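CRISPR-associated endonuclease Cas9 (Campylobacter jejuni subsp. jejuni serotype O:2, PDB 5X2H) cleaves both strands of invading DNA with two magnesium-dependent nuclease domains, guided by a CRISPR RNA paired with tracrRNA, to defend the bacterium against mobile genetic elements. Local coordinates at residues A[68-73]-A[233-238]; A[74-79]-A[84-89]; A[109-114]-A[128-133]. All coordinates share one frame; numbering follows the deposited sequence.

Contact 1: residues A[68-73]-A[233-238]. With nucleotides of chain B.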
# COMPACT_ATOMS: atom_id res chain seq x y z
N LYS A 68 17.24 11.49 -13.40
CA LYS A 68 17.34 12.05 -14.75
C LYS A 68 17.50 13.57 -14.71
O LYS A 68 18.41 14.12 -15.34
CB LYS A 68 16.10 11.68 -15.56
CG LYS A 68 16.11 12.23 -16.98
CD LYS A 68 14.82 11.88 -17.70
CE LYS A 68 14.58 10.37 -17.70
NZ LYS A 68 13.39 9.99 -18.51
N ALA A 69 16.62 14.26 -13.98
CA ALA A 69 16.72 15.71 -13.89
C ALA A 69 18.00 16.14 -13.19
O ALA A 69 18.57 17.19 -13.53
CB ALA A 69 15.50 16.29 -13.16
N ARG A 70 18.47 15.35 -12.23
CA ARG A 70 19.73 15.65 -11.56
C ARG A 70 20.90 15.52 -12.53
O ARG A 70 21.83 16.34 -12.49
CB ARG A 70 19.90 14.71 -10.36
CG ARG A 70 21.02 15.07 -9.42
CD ARG A 70 20.85 14.39 -8.07
NE ARG A 70 20.88 12.93 -8.17
CZ ARG A 70 19.83 12.14 -7.95
NH1 ARG A 70 19.96 10.83 -8.06
NH2 ARG A 70 18.67 12.67 -7.60
N LEU A 71 20.87 14.52 -13.41
CA LEU A 71 21.91 14.38 -14.42
C LEU A 71 21.79 15.46 -15.49
O LEU A 71 22.81 15.98 -15.96
CB LEU A 71 21.86 12.99 -15.04
CG LEU A 71 22.28 11.84 -14.12
CD1 LEU A 71 22.11 10.48 -14.80
CD2 LEU A 71 23.71 12.03 -13.66
N ASN A 72 20.56 15.80 -15.89
CA ASN A 72 20.37 16.89 -16.84
C ASN A 72 20.91 18.20 -16.29
O ASN A 72 21.52 18.99 -17.02
CB ASN A 72 18.89 17.03 -17.19
CG ASN A 72 18.41 15.98 -18.19
OD1 ASN A 72 19.18 15.12 -18.62
ND2 ASN A 72 17.14 16.05 -18.56
N HIS A 73 20.69 18.45 -15.00
CA HIS A 73 21.20 19.67 -14.38
C HIS A 73 22.72 19.74 -14.46
O HIS A 73 23.29 20.79 -14.77
CB HIS A 73 20.72 19.76 -12.94
CG HIS A 73 20.87 21.12 -12.33
ND1 HIS A 73 20.20 21.50 -11.19
CD2 HIS A 73 21.62 22.18 -12.69
CE1 HIS A 73 20.53 22.74 -10.88
NE2 HIS A 73 21.39 23.18 -11.78
N LEU A 233 28.72 19.90 -6.71
CA LEU A 233 28.64 19.10 -5.49
C LEU A 233 27.24 19.13 -4.90
O LEU A 233 26.70 18.08 -4.51
CB LEU A 233 29.67 19.58 -4.47
CG LEU A 233 31.13 19.30 -4.82
CD1 LEU A 233 32.05 19.92 -3.78
CD2 LEU A 233 31.39 17.81 -4.96
N SER A 234 26.62 20.31 -4.81
CA SER A 234 25.30 20.40 -4.21
C SER A 234 24.25 19.70 -5.06
O SER A 234 23.35 19.04 -4.52
CB SER A 234 24.92 21.86 -3.98
OG SER A 234 24.85 22.57 -5.20
N VAL A 235 24.34 19.83 -6.38
CA VAL A 235 23.34 19.22 -7.26
C VAL A 235 23.49 17.70 -7.28
O VAL A 235 22.50 16.97 -7.23
CB VAL A 235 23.43 19.82 -8.68
CG1 VAL A 235 22.65 18.97 -9.67
CG2 VAL A 235 22.91 21.25 -8.68
N ALA A 236 24.73 17.21 -7.34
CA ALA A 236 24.94 15.77 -7.46
C ALA A 236 24.52 15.02 -6.20
O ALA A 236 24.10 13.86 -6.29
CB ALA A 236 26.41 15.47 -7.78
N PHE A 237 24.61 15.65 -5.03
CA PHE A 237 24.39 14.96 -3.77
C PHE A 237 23.19 15.49 -3.00
O PHE A 237 23.03 15.18 -1.82
CB PHE A 237 25.66 15.03 -2.91
CG PHE A 237 26.81 14.27 -3.50
CD1 PHE A 237 26.94 12.91 -3.27
CD2 PHE A 237 27.75 14.90 -4.29
CE1 PHE A 237 27.99 12.20 -3.81
CE2 PHE A 237 28.81 14.19 -4.83
CZ PHE A 237 28.92 12.84 -4.59
N TYR A 238 22.34 16.28 -3.65
CA TYR A 238 21.13 16.76 -3.00
C TYR A 238 20.18 15.60 -2.71
O TYR A 238 20.04 14.68 -3.52
CB TYR A 238 20.43 17.80 -3.87
CG TYR A 238 19.12 18.29 -3.29
CD1 TYR A 238 19.09 19.21 -2.25
CD2 TYR A 238 17.91 17.83 -3.79
CE1 TYR A 238 17.90 19.66 -1.73
CE2 TYR A 238 16.71 18.27 -3.28
CZ TYR A 238 16.70 19.18 -2.24
OH TYR A 238 15.51 19.62 -1.72
P A B 63 16.21 20.24 -17.79
OP1 A B 63 16.70 20.76 -19.09
OP2 A B 63 15.70 18.85 -17.71
O5' A B 63 17.36 20.41 -16.70
C5' A B 63 17.15 19.98 -15.36
C4' A B 63 17.44 21.08 -14.36
O4' A B 63 18.70 21.72 -14.72
C3' A B 63 16.44 22.23 -14.32
O3' A B 63 15.31 22.02 -13.48
C2' A B 63 17.28 23.41 -13.84
O2' A B 63 17.43 23.38 -12.43
C1' A B 63 18.63 23.11 -14.48
N9 A B 63 18.82 23.82 -15.75
C8 A B 63 17.97 23.85 -16.84
N7 A B 63 18.43 24.58 -17.84
C5 A B 63 19.65 25.04 -17.38
C6 A B 63 20.62 25.85 -17.97
N6 A B 63 20.50 26.36 -19.20
N1 A B 63 21.73 26.14 -17.25
C2 A B 63 21.84 25.62 -16.02
N3 A B 63 20.99 24.84 -15.35
C4 A B 63 19.91 24.58 -16.10
P A B 47 17.24 8.74 -20.20
OP1 A B 47 16.41 9.97 -20.26
OP2 A B 47 18.02 8.39 -18.98
O5' A B 47 16.32 7.47 -20.49
C5' A B 47 15.48 7.42 -21.64
C4' A B 47 14.83 6.07 -21.78
O4' A B 47 15.83 5.05 -22.03
C3' A B 47 14.08 5.56 -20.57
O3' A B 47 12.81 6.15 -20.41
C2' A B 47 14.03 4.06 -20.83
O2' A B 47 13.04 3.75 -21.80
C1' A B 47 15.41 3.82 -21.46
N9 A B 47 16.40 3.39 -20.46
C8 A B 47 17.30 4.16 -19.76
N7 A B 47 18.04 3.46 -18.93
C5 A B 47 17.60 2.16 -19.09
C6 A B 47 17.99 0.94 -18.49
N6 A B 47 18.95 0.84 -17.56
N1 A B 47 17.34 -0.18 -18.87
C2 A B 47 16.37 -0.08 -19.79
N3 A B 47 15.92 1.00 -20.43
C4 A B 47 16.58 2.10 -20.02
P U B 48 12.29 6.57 -18.95
OP1 U B 48 11.01 7.29 -19.14
OP2 U B 48 13.39 7.22 -18.20
O5' U B 48 12.00 5.18 -18.22
C5' U B 48 11.06 4.26 -18.75
C4' U B 48 11.18 2.90 -18.12
O4' U B 48 12.48 2.32 -18.41
C3' U B 48 11.10 2.84 -16.61
O3' U B 48 9.76 2.91 -16.14
C2' U B 48 11.78 1.52 -16.28
O2' U B 48 10.90 0.43 -16.49
C1' U B 48 12.88 1.48 -17.35
N1 U B 48 14.19 1.93 -16.83
C2 U B 48 15.01 0.95 -16.29
O2 U B 48 14.68 -0.22 -16.24
N3 U B 48 16.21 1.40 -15.82
C4 U B 48 16.66 2.71 -15.82
O4 U B 48 17.77 2.97 -15.34
C5 U B 48 15.75 3.66 -16.39
C6 U B 48 14.57 3.25 -16.86
O HOH W 1 23.54 12.62 -8.83
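The carbonyl oxygen of Ala236, at the C-terminal end of helix 226-236, accepts a hydrogen bond from NH1 of Arg135, and a water lies at hydrogen-bonding distance, its O 2.9 Å from Ala236 O. The same water accepts a hydrogen bond from Arg70 NE at 2.8 Å, lying at the edge of the guanidinium and in its plane, which places it between helix 51-82 and the last turn of its neighbour. The extended first two torsions of Arg70 lay CG and CD against the other backbone, with Arg70 CD 3.2 Å from Val235 O; the bend at chi3 (62°) then turns NE to the water.

One turn further on, His73 is clamped between protein and RNA. Val235 presents CG2 to one face of the imidazole in a CH-pi contact, 3.8 Å from the ring centroid, and the two side chains cross at about a right angle. Over the opposite face lies the ribose of A63 of chain B, its C1' 3.6 Å above the middle of the ring plane. With CG anti to the backbone N (chi1 -165°), the ring of His73 fills the space between the sugar and the valine.

Elsewhere on segment 68-73 the polar ends serve the RNA. Lys68 NZ donates to U48 OP2 of chain B at 2.8 Å, while its CE also lies near a phosphate oxygen of A47 of chain B. Asn72 ND2 donates to A63 OP2 of chain B at 3.3 Å, and its OD1 is taken by Gln90, which fixes which way the amide is turned. This helix, lying between neighbouring helices and the guide RNA, corresponds to the arginine-rich bridge helix of Cas9.

Contact 2: residues A[74-79]-A[84-89]; sequences LKHLIA and LNYEDY. With nucleotides of chain B.
Lys75 runs extended from helix 51-82 across the turn that follows it, meeting first Tyr86, then Tyr89, and at its tip a phosphate. Its CB rests 3.6 Å from Tyr86 CE1; CG and CD pass along Tyr89, with Lys75 CD 3.7 Å from Tyr89 CB; CE nears the carbonyl of Tyr89 and a phosphate. The tip, NZ, donates to Tyr89 O at 3.0 Å, tilted 28° from the carbonyl plane, and to OP1 of A46 of chain B at 2.7 Å.

Beside it, the rings of His76 and Tyr86 form an offset stack, nearly parallel (7° between planes), their centroids 3.9 Å apart. On the other face of His76 sits the adenine of A63 of chain B, with N7 over the middle of the imidazole, and His76 NE2 donates almost straight (165°) to OP1 of the same nucleotide at 2.7 Å. Ala79 CB packs against Tyr86 CB, and Ile78 CG2 meets Leu84 CD1.

Two phosphates are thus each met by a basic side chain that the turn steadies, by a carbonyl bond for Lys75 and by a tyrosine ring for His76. The nearby negative charge would probably favour a charged lysine and may raise the basicity of the histidine.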
# COMPACT_ATOMS: atom_id res chain seq x y z
N LEU A 74 23.39 18.62 -14.19
CA LEU A 74 24.85 18.60 -14.29
C LEU A 74 25.30 18.76 -15.73
O LEU A 74 26.27 19.47 -16.01
CB LEU A 74 25.39 17.30 -13.69
CG LEU A 74 25.10 17.13 -12.21
CD1 LEU A 74 25.51 15.76 -11.75
CD2 LEU A 74 25.82 18.19 -11.40
N LYS A 75 24.59 18.13 -16.67
CA LYS A 75 24.92 18.30 -18.09
C LYS A 75 24.78 19.76 -18.51
O LYS A 75 25.56 20.23 -19.36
CB LYS A 75 24.04 17.40 -18.95
CG LYS A 75 24.34 15.91 -18.79
CD LYS A 75 23.31 15.03 -19.49
CE LYS A 75 23.61 13.55 -19.28
NZ LYS A 75 22.56 12.66 -19.85
N HIS A 76 23.82 20.48 -17.94
CA HIS A 76 23.73 21.92 -18.20
C HIS A 76 24.94 22.64 -17.63
O HIS A 76 25.54 23.49 -18.30
CB HIS A 76 22.44 22.48 -17.60
CG HIS A 76 21.22 22.26 -18.44
ND1 HIS A 76 21.11 22.73 -19.73
CD2 HIS A 76 20.05 21.64 -18.16
CE1 HIS A 76 19.93 22.40 -20.21
NE2 HIS A 76 19.26 21.74 -19.28
N LEU A 77 25.31 22.33 -16.38
CA LEU A 77 26.45 22.99 -15.76
C LEU A 77 27.74 22.67 -16.51
O LEU A 77 28.58 23.56 -16.72
CB LEU A 77 26.57 22.57 -14.30
CG LEU A 77 25.40 22.90 -13.37
CD1 LEU A 77 25.62 22.29 -11.99
CD2 LEU A 77 25.18 24.41 -13.27
N ILE A 78 27.91 21.42 -16.92
CA ILE A 78 29.10 21.02 -17.68
C ILE A 78 29.14 21.75 -19.01
O ILE A 78 30.18 22.28 -19.41
CB ILE A 78 29.12 19.49 -17.86
CG1 ILE A 78 29.46 18.81 -16.53
CG2 ILE A 78 30.09 19.09 -18.95
CD1 ILE A 78 29.22 17.32 -16.53
N ALA A 79 28.01 21.80 -19.72
CA ALA A 79 27.98 22.47 -21.02
C ALA A 79 28.23 23.97 -20.88
O ALA A 79 28.87 24.58 -21.74
CB ALA A 79 26.64 22.22 -21.71
N LEU A 84 30.78 23.18 -23.79
CA LEU A 84 30.46 21.99 -24.56
C LEU A 84 29.00 22.05 -25.00
O LEU A 84 28.25 22.98 -24.67
CB LEU A 84 30.75 20.74 -23.74
CG LEU A 84 32.20 20.57 -23.29
CD1 LEU A 84 32.35 19.38 -22.36
CD2 LEU A 84 33.11 20.41 -24.50
N ASN A 85 28.58 21.03 -25.75
CA ASN A 85 27.23 20.97 -26.30
C ASN A 85 26.36 20.10 -25.41
O ASN A 85 26.66 18.92 -25.20
CB ASN A 85 27.26 20.43 -27.73
CG ASN A 85 26.42 21.25 -28.68
OD1 ASN A 85 26.90 22.22 -29.27
ND2 ASN A 85 25.15 20.88 -28.83
N TYR A 86 25.29 20.69 -24.87
CA TYR A 86 24.37 19.93 -24.02
C TYR A 86 23.74 18.77 -24.79
O TYR A 86 23.58 17.68 -24.24
CB TYR A 86 23.30 20.86 -23.46
CG TYR A 86 22.23 20.16 -22.65
CD1 TYR A 86 22.41 19.92 -21.29
CD2 TYR A 86 21.03 19.77 -23.23
CE1 TYR A 86 21.42 19.29 -20.54
CE2 TYR A 86 20.04 19.14 -22.49
CZ TYR A 86 20.24 18.90 -21.15
OH TYR A 86 19.27 18.28 -20.41
N GLU A 87 23.40 19.00 -26.06
CA GLU A 87 22.78 17.95 -26.87
C GLU A 87 23.70 16.76 -27.09
O GLU A 87 23.22 15.66 -27.38
CB GLU A 87 22.32 18.53 -28.21
N ASP A 88 25.02 16.96 -26.97
CA ASP A 88 25.96 15.85 -27.15
C ASP A 88 25.95 14.87 -25.99
O ASP A 88 26.59 13.82 -26.08
CB ASP A 88 27.38 16.40 -27.34
CG ASP A 88 27.58 17.04 -28.70
OD1 ASP A 88 26.68 16.92 -29.55
OD2 ASP A 88 28.64 17.67 -28.91
N TYR A 89 25.24 15.18 -24.90
CA TYR A 89 25.10 14.26 -23.77
C TYR A 89 23.70 13.68 -23.67
O TYR A 89 23.40 12.98 -22.69
CB TYR A 89 25.50 14.97 -22.48
CG TYR A 89 26.97 15.32 -22.45
CD1 TYR A 89 27.44 16.48 -23.05
CD2 TYR A 89 27.89 14.48 -21.84
CE1 TYR A 89 28.78 16.80 -23.04
CE2 TYR A 89 29.24 14.79 -21.82
CZ TYR A 89 29.68 15.95 -22.43
OH TYR A 89 31.02 16.27 -22.42
P A B 63 16.21 20.24 -17.79
OP1 A B 63 16.70 20.76 -19.09
OP2 A B 63 15.70 18.85 -17.71
O5' A B 63 17.36 20.41 -16.70
C5' A B 63 17.15 19.98 -15.36
C4' A B 63 17.44 21.08 -14.36
O4' A B 63 18.70 21.72 -14.72
C3' A B 63 16.44 22.23 -14.32
O3' A B 63 15.31 22.02 -13.48
C2' A B 63 17.28 23.41 -13.84
O2' A B 63 17.43 23.38 -12.43
C1' A B 63 18.63 23.11 -14.48
N9 A B 63 18.82 23.82 -15.75
C8 A B 63 17.97 23.85 -16.84
N7 A B 63 18.43 24.58 -17.84
C5 A B 63 19.65 25.04 -17.38
C6 A B 63 20.62 25.85 -17.97
N6 A B 63 20.50 26.36 -19.20
N1 A B 63 21.73 26.14 -17.25
C2 A B 63 21.84 25.62 -16.02
N3 A B 63 20.99 24.84 -15.35
C4 A B 63 19.91 24.58 -16.10
P A B 46 22.85 8.74 -19.18
OP1 A B 46 22.61 10.17 -18.87
OP2 A B 46 22.91 7.74 -18.08
O5' A B 46 21.71 8.28 -20.20
C5' A B 46 21.45 9.02 -21.38
C4' A B 46 20.49 8.30 -22.28
O4' A B 46 21.12 7.09 -22.80
C3' A B 46 19.22 7.79 -21.62
O3' A B 46 18.24 8.79 -21.45
C2' A B 46 18.80 6.66 -22.54
O2' A B 46 18.18 7.18 -23.71
C1' A B 46 20.15 6.07 -22.93
N9 A B 46 20.52 4.95 -22.04
C8 A B 46 21.36 4.95 -20.96
N7 A B 46 21.47 3.78 -20.37
C5 A B 46 20.64 2.96 -21.11
C6 A B 46 20.31 1.59 -21.01
N6 A B 46 20.79 0.77 -20.07
N1 A B 46 19.45 1.08 -21.92
C2 A B 46 18.95 1.89 -22.86
N3 A B 46 19.18 3.19 -23.06
C4 A B 46 20.04 3.67 -22.14

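Contact 3: residues A[109-114]-A[128-133]. With nucleotides of chain B.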
# COMPACT_ATOMS: atom_id res chain seq x y z
N GLU A 109 39.29 4.45 -15.30
CA GLU A 109 40.65 4.87 -15.62
C GLU A 109 40.78 6.39 -15.60
O GLU A 109 41.79 6.93 -15.14
CB GLU A 109 41.07 4.32 -16.98
CG GLU A 109 42.47 4.77 -17.40
CD GLU A 109 43.03 3.96 -18.55
OE1 GLU A 109 42.25 3.25 -19.22
OE2 GLU A 109 44.26 4.02 -18.77
N LEU A 110 39.75 7.10 -16.08
CA LEU A 110 39.77 8.55 -16.03
C LEU A 110 39.83 9.06 -14.60
O LEU A 110 40.52 10.04 -14.31
CB LEU A 110 38.55 9.12 -16.75
CG LEU A 110 38.48 8.95 -18.27
CD1 LEU A 110 37.26 9.68 -18.81
CD2 LEU A 110 39.75 9.46 -18.93
N ARG A 111 39.12 8.39 -13.69
CA ARG A 111 39.13 8.80 -12.29
C ARG A 111 40.45 8.48 -11.60
O ARG A 111 40.77 9.11 -10.58
CB ARG A 111 37.97 8.13 -11.54
CG ARG A 111 36.62 8.78 -11.83
CD ARG A 111 35.46 7.83 -11.54
NE ARG A 111 35.37 7.47 -10.13
CZ ARG A 111 34.47 6.64 -9.63
NH1 ARG A 111 33.57 6.07 -10.43
NH2 ARG A 111 34.46 6.36 -8.33
N PHE A 112 41.23 7.53 -12.12
CA PHE A 112 42.57 7.31 -11.59
C PHE A 112 43.55 8.35 -12.11
O PHE A 112 44.40 8.84 -11.36
CB PHE A 112 43.06 5.90 -11.91
CG PHE A 112 44.50 5.67 -11.55
CD1 PHE A 112 44.90 5.65 -10.22
CD2 PHE A 112 45.46 5.47 -12.53
CE1 PHE A 112 46.22 5.45 -9.88
CE2 PHE A 112 46.79 5.27 -12.20
CZ PHE A 112 47.17 5.25 -10.87
N ARG A 113 43.46 8.69 -13.40
CA ARG A 113 44.33 9.72 -13.97
C ARG A 113 44.14 11.05 -13.25
O ARG A 113 45.10 11.81 -13.08
CB ARG A 113 44.05 9.90 -15.46
CG ARG A 113 44.37 8.72 -16.34
CD ARG A 113 44.04 9.07 -17.78
NE ARG A 113 44.29 7.98 -18.71
CZ ARG A 113 43.99 8.03 -20.00
NH1 ARG A 113 43.44 9.13 -20.51
NH2 ARG A 113 44.24 7.00 -20.79
N ALA A 114 42.91 11.35 -12.84
CA ALA A 114 42.60 12.63 -12.21
C ALA A 114 43.42 12.87 -10.95
O ALA A 114 43.57 14.02 -10.53
CB ALA A 114 41.11 12.71 -11.88
N ILE A 128 32.44 13.40 -13.82
CA ILE A 128 31.39 13.97 -12.98
C ILE A 128 30.09 13.20 -13.16
O ILE A 128 29.41 12.85 -12.19
CB ILE A 128 31.21 15.46 -13.29
CG1 ILE A 128 32.46 16.25 -12.87
CG2 ILE A 128 29.97 16.01 -12.60
CD1 ILE A 128 32.42 17.70 -13.28
N LEU A 129 29.73 12.91 -14.42
CA LEU A 129 28.46 12.24 -14.68
C LEU A 129 28.48 10.80 -14.20
O LEU A 129 27.45 10.27 -13.77
CB LEU A 129 28.13 12.31 -16.17
CG LEU A 129 27.91 13.74 -16.68
CD1 LEU A 129 27.82 13.79 -18.20
CD2 LEU A 129 26.66 14.34 -16.05
N HIS A 130 29.65 10.14 -14.24
CA HIS A 130 29.72 8.75 -13.80
C HIS A 130 29.55 8.63 -12.30
O HIS A 130 28.84 7.74 -11.81
CB HIS A 130 31.04 8.12 -14.25
CG HIS A 130 31.13 6.66 -13.97
ND1 HIS A 130 32.05 6.13 -13.09
CD2 HIS A 130 30.42 5.61 -14.44
CE1 HIS A 130 31.91 4.81 -13.04
NE2 HIS A 130 30.92 4.48 -13.85
N ILE A 131 30.22 9.50 -11.53
CA ILE A 131 30.08 9.47 -10.08
C ILE A 131 28.65 9.83 -9.67
O ILE A 131 28.09 9.26 -8.73
CB ILE A 131 31.11 10.42 -9.43
CG1 ILE A 131 32.53 9.88 -9.63
CG2 ILE A 131 30.80 10.62 -7.95
CD1 ILE A 131 33.61 10.77 -9.03
N ALA A 132 28.04 10.77 -10.39
CA ALA A 132 26.73 11.27 -9.99
C ALA A 132 25.60 10.29 -10.30
O ALA A 132 24.59 10.28 -9.59
CB ALA A 132 26.45 12.61 -10.68
N LYS A 133 25.75 9.47 -11.35
CA LYS A 133 24.67 8.55 -11.71
C LYS A 133 24.46 7.50 -10.63
O LYS A 133 23.32 7.15 -10.32
CB LYS A 133 24.97 7.89 -13.06
CG LYS A 133 23.89 6.91 -13.48
CD LYS A 133 23.95 6.58 -14.95
CE LYS A 133 22.73 5.77 -15.36
NZ LYS A 133 22.83 5.24 -16.75
P A B 44 30.21 1.05 -15.65
OP1 A B 44 30.36 1.80 -14.38
OP2 A B 44 29.14 0.02 -15.76
O5' A B 44 29.98 2.11 -16.82
C5' A B 44 30.93 3.13 -17.08
C4' A B 44 30.67 3.80 -18.40
O4' A B 44 30.75 2.84 -19.48
C3' A B 44 29.29 4.42 -18.56
O3' A B 44 29.21 5.70 -17.97
C2' A B 44 29.10 4.44 -20.07
O2' A B 44 29.76 5.56 -20.65
C1' A B 44 29.83 3.17 -20.50
N9 A B 44 28.92 2.02 -20.72
C8 A B 44 28.69 0.96 -19.88
N7 A B 44 27.83 0.09 -20.36
C5 A B 44 27.49 0.61 -21.60
C6 A B 44 26.62 0.15 -22.61
N6 A B 44 25.91 -0.98 -22.54
N1 A B 44 26.50 0.90 -23.73
C2 A B 44 27.22 2.03 -23.82
N3 A B 44 28.06 2.56 -22.93
C4 A B 44 28.16 1.79 -21.83
P A B 45 27.87 6.18 -17.23
OP1 A B 45 28.20 7.46 -16.57
OP2 A B 45 27.32 5.05 -16.44
O5' A B 45 26.87 6.49 -18.43
C5' A B 45 27.14 7.56 -19.32
C4' A B 45 26.29 7.49 -20.57
O4' A B 45 26.60 6.29 -21.32
C3' A B 45 24.79 7.41 -20.35
O3' A B 45 24.20 8.66 -20.05
C2' A B 45 24.31 6.80 -21.67
O2' A B 45 24.29 7.78 -22.70
C1' A B 45 25.44 5.82 -21.97
N9 A B 45 25.12 4.47 -21.46
C8 A B 45 25.45 3.93 -20.24
N7 A B 45 25.02 2.70 -20.08
C5 A B 45 24.36 2.42 -21.27
C6 A B 45 23.68 1.28 -21.73
N6 A B 45 23.55 0.16 -21.00
N1 A B 45 23.14 1.33 -22.96
C2 A B 45 23.28 2.45 -23.69
N3 A B 45 23.90 3.59 -23.36
C4 A B 45 24.42 3.50 -22.13
P A B 46 22.85 8.74 -19.18
OP1 A B 46 22.61 10.17 -18.87
OP2 A B 46 22.91 7.74 -18.08
O5' A B 46 21.71 8.28 -20.20
C5' A B 46 21.45 9.02 -21.38
C4' A B 46 20.49 8.30 -22.28
O4' A B 46 21.12 7.09 -22.80
C3' A B 46 19.22 7.79 -21.62
O3' A B 46 18.24 8.79 -21.45
C2' A B 46 18.80 6.66 -22.54
O2' A B 46 18.18 7.18 -23.71
C1' A B 46 20.15 6.07 -22.93
N9 A B 46 20.52 4.95 -22.04
C8 A B 46 21.36 4.95 -20.96
N7 A B 46 21.47 3.78 -20.37
C5 A B 46 20.64 2.96 -21.11
C6 A B 46 20.31 1.59 -21.01
N6 A B 46 20.79 0.77 -20.07
N1 A B 46 19.45 1.08 -21.92
C2 A B 46 18.95 1.89 -22.86
N3 A B 46 19.18 3.19 -23.06
C4 A B 46 20.04 3.67 -22.14
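A binding site for the RNA backbone is built around His130 of helix 121-133, with Arg111 of helix 107-113 behind it. The imidazole is used at both nitrogens. NE2 donates, nearly straight, to OP1 of A44 of chain B at 2.8 Å, with that oxygen in the plane of the ring. ND1 takes a weak, bent hydrogen bond from Arg111 NH1 at 3.1 Å, the angle at the hydrogen being 135°. The two groups meet edge to edge, their planes inclined by 53°. A neutral ring carrying its proton on NE2 would fit this pattern. Arg111, in the second shell, may help to set the rotation of the ring, though through a weak bond.

Arg111 is itself fixed from other directions. Ile131 lies across one face of its guanidinium, with CG1 3.7 Å above the plane and close to its centre, while NE makes a salt bridge with Glu209 on helix 203-219. That carboxylate is the stronger polar partner, and the link to His130 is the lesser one. Tyr108 also meets the histidine ring edge-to-face.

With CG anti to the backbone N (chi1 -174°), the His130 ring lies between Arg111 and the phosphate of A44. Its own CA lies 3.4 Å from OP1 of A45 of chain B. One turn on, Lys133 extends fully beyond CG and its NZ donates to OP2 of A46 of chain B at 2.8 Å. Three consecutive nucleotides therefore run along one short helical surface, an arrangement that reads backbone rather than base, as expected of the helical recognition lobe with which Cas9 holds its guide RNA.

The three contacts cluster on one side of the protein, their centres 13 to 16 Å apart and well away from the predicted RuvC metal site. Contacts 1 and 2 share helix 51-82; contact 2 closes before contact 3 opens, and both fall within the chain span that contact 1 brings together. Leu74 touches both other contacts: its CD1 meets Ala132 CB of contact 3 at 3.5 Å and its CD2 reaches Val235 CG1 of contact 1 at 3.7 Å. Tyr89 and Ile78 of contact 2 add further packing on Leu129. One apolar core thus unites the bridge helix with helices 121-133 and 226-236, and helices 51-82 and 121-133 carry basic side chains to the same RNA chain.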